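Local coordinates for protein NS1 (Human bocavirus, PDB 4KW3) that probably binds the viral replication origin and nicks one DNA strand to start rolling-circle replication, this piece being its N-terminal origin-recognition and nickase domain, at residues P14-V19 with R128-S133. Sequence-based numbering, arbitrary orientation.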
loop_
_atom_site.group_PDB
_atom_site.type_symbol
_atom_site.label_atom_id
_atom_site.label_comp_id
_atom_site.label_asym_id
_atom_site.label_seq_id
_atom_site.Cartn_x
_atom_site.Cartn_y
_atom_site.Cartn_z
ATOM N N PRO A 14 -2.146 -21.365 -1.150
ATOM C CA PRO A 14 -0.890 -20.830 -0.611
ATOM C C PRO A 14 -0.896 -19.302 -0.708
ATOM O O PRO A 14 -1.552 -18.746 -1.606
ATOM C CB PRO A 14 0.164 -21.428 -1.546
ATOM C CG PRO A 14 -0.539 -21.545 -2.860
ATOM C CD PRO A 14 -1.975 -21.894 -2.519
ATOM N N ALA A 15 -0.210 -18.643 0.225
ATOM C CA ALA A 15 -0.144 -17.176 0.255
ATOM C C ALA A 15 1.276 -16.677 0.022
ATOM O O ALA A 15 2.249 -17.294 0.460
ATOM C CB ALA A 15 -0.691 -16.617 1.591
ATOM N N PHE A 16 1.386 -15.539 -0.646
ATOM C CA PHE A 16 2.687 -14.964 -0.950
ATOM C C PHE A 16 2.679 -13.479 -0.642
ATOM O O PHE A 16 1.626 -12.829 -0.669
ATOM C CB PHE A 16 3.055 -15.242 -2.415
ATOM C CG PHE A 16 3.106 -16.700 -2.736
ATOM C CD1 PHE A 16 1.953 -17.379 -3.129
ATOM C CD2 PHE A 16 4.302 -17.420 -2.587
ATOM C CE1 PHE A 16 1.992 -18.751 -3.391
ATOM C CE2 PHE A 16 4.350 -18.788 -2.852
ATOM C CZ PHE A 16 3.193 -19.451 -3.257
ATOM N N THR A 17 3.851 -12.947 -0.334
ATOM C CA THR A 17 3.970 -11.537 0.017
ATOM C C THR A 17 4.931 -10.824 -0.932
ATOM O O THR A 17 6.058 -11.292 -1.178
ATOM C CB THR A 17 4.400 -11.378 1.491
ATOM O OG1 THR A 17 3.429 -12.022 2.332
ATOM C CG2 THR A 17 4.527 -9.877 1.892
ATOM N N TYR A 18 4.467 -9.715 -1.501
ATOM C CA TYR A 18 5.298 -8.915 -2.406
ATOM C C TYR A 18 5.536 -7.506 -1.862
ATOM O O TYR A 18 4.733 -6.971 -1.080
ATOM C CB TYR A 18 4.641 -8.788 -3.780
ATOM C CG TYR A 18 4.420 -10.092 -4.522
ATOM C CD1 TYR A 18 3.278 -10.854 -4.309
ATOM C CD2 TYR A 18 5.339 -10.540 -5.463
ATOM C CE1 TYR A 18 3.059 -12.030 -5.011
ATOM C CE2 TYR A 18 5.142 -11.710 -6.146
ATOM C CZ TYR A 18 3.999 -12.459 -5.920
ATOM O OH TYR A 18 3.816 -13.649 -6.615
ATOM N N VAL A 19 6.630 -6.894 -2.304
ATOM C CA VAL A 19 6.846 -5.483 -2.052
ATOM C C VAL A 19 6.978 -4.739 -3.373
ATOM O O VAL A 19 7.859 -5.033 -4.189
ATOM C CB VAL A 19 8.088 -5.203 -1.182
ATOM C CG1 VAL A 19 8.260 -3.678 -1.020
ATOM C CG2 VAL A 19 7.925 -5.839 0.168
ATOM N N ARG A 128 5.749 -22.475 -7.563
ATOM C CA ARG A 128 6.211 -22.676 -8.919
ATOM C C ARG A 128 6.167 -21.360 -9.730
ATOM O O ARG A 128 7.069 -21.085 -10.524
ATOM C CB ARG A 128 5.368 -23.815 -9.522
ATOM C CG ARG A 128 5.934 -24.555 -10.699
ATOM C CD ARG A 128 4.867 -25.474 -11.297
ATOM N NE ARG A 128 3.558 -24.823 -11.380
ATOM C CZ ARG A 128 3.172 -24.016 -12.365
ATOM N NH1 ARG A 128 3.982 -23.781 -13.391
ATOM N NH2 ARG A 128 1.961 -23.466 -12.338
ATOM N N ASN A 129 5.102 -20.577 -9.562
ATOM C CA ASN A 129 4.934 -19.322 -10.310
ATOM C C ASN A 129 5.017 -17.991 -9.550
ATOM O O ASN A 129 5.105 -16.932 -10.171
ATOM C CB ASN A 129 3.667 -19.357 -11.185
ATOM C CG ASN A 129 2.374 -19.302 -10.377
ATOM O OD1 ASN A 129 2.374 -19.405 -9.142
ATOM N ND2 ASN A 129 1.255 -19.137 -11.083
ATOM N N ALA A 130 4.960 -18.020 -8.222
ATOM C CA ALA A 130 4.893 -16.759 -7.478
ATOM C C ALA A 130 6.049 -15.778 -7.721
ATOM O O ALA A 130 5.807 -14.593 -7.941
ATOM C CB ALA A 130 4.715 -17.020 -5.981
ATOM N N LYS A 131 7.287 -16.249 -7.669
ATOM C CA LYS A 131 8.430 -15.366 -7.895
ATOM C C LYS A 131 8.472 -14.851 -9.332
ATOM O O LYS A 131 8.732 -13.669 -9.578
ATOM C CB LYS A 131 9.760 -16.054 -7.543
ATOM C CG LYS A 131 10.942 -15.114 -7.673
ATOM C CD LYS A 131 12.191 -15.602 -7.001
ATOM C CE LYS A 131 13.311 -14.581 -7.215
ATOM N NZ LYS A 131 14.621 -15.030 -6.663
ATOM N N SER A 132 8.222 -15.743 -10.279
ATOM C CA SER A 132 8.318 -15.412 -11.702
ATOM C C SER A 132 7.209 -14.452 -12.142
ATOM O O SER A 132 7.294 -13.834 -13.211
ATOM C CB SER A 132 8.285 -16.685 -12.556
ATOM O OG SER A 132 6.997 -17.283 -12.527
ATOM N N SER A 133 6.179 -14.312 -11.309
ATOM C CA SER A 133 5.066 -13.449 -11.656
ATOM C C SER A 133 5.336 -12.006 -11.299
ATOM O O SER A 133 4.498 -11.159 -11.561
ATOM C CB SER A 133 3.768 -13.907 -11.010
ATOM O OG SER A 133 3.437 -15.197 -11.460
#
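Ala130 meets both aromatic side chains that strand 15-21 sends toward residues 128-133. Just before it, Asn129 probably helps fix the turn leading into helix 134-149. Its side-chain amide bonds back to the backbone of Gly124 and Ser126, while its carbonyl O accepts the hydroxyls of Ser132 (OG to Asn129 O, 3.0 Å) and Ser133 (OG to Asn129 O, 2.7 Å) from opposite faces of the carbonyl plane. At Ala130 the CB sits over one face of the Phe16 ring, 3.5 Å from its centroid and 16° off the ring normal, a CH-pi contact shifted a little toward the CD2 side. The carbonyl of the same residue lies at the edge of the Tyr18 ring, where Tyr18 OH donates a hydrogen bond to Ala130 O at 2.6 Å. The approach is bent, with a C=O...donor angle of 114°. Two residues apart on the strand, Phe16 and Tyr18 share a side, each with CG anti to the carbonyl carbon. Further on, Ser133 OG also bonds Lys93, and Phe137 of the following helix packs edge-to-face with Tyr18. Neighbouring antiparallel strand 114-122 carries the predicted His-Cys-His (HUH) motif; its His117, a predicted metal ligand, lies about 7 Å from Tyr18, side chain to side chain. Ala130 thus gives the loop before helix 134-149 one apolar and one polar hold on strand 15-21, the phenol supplying its carbonyl with a side-chain donor beside a weak bond from Ser133 N.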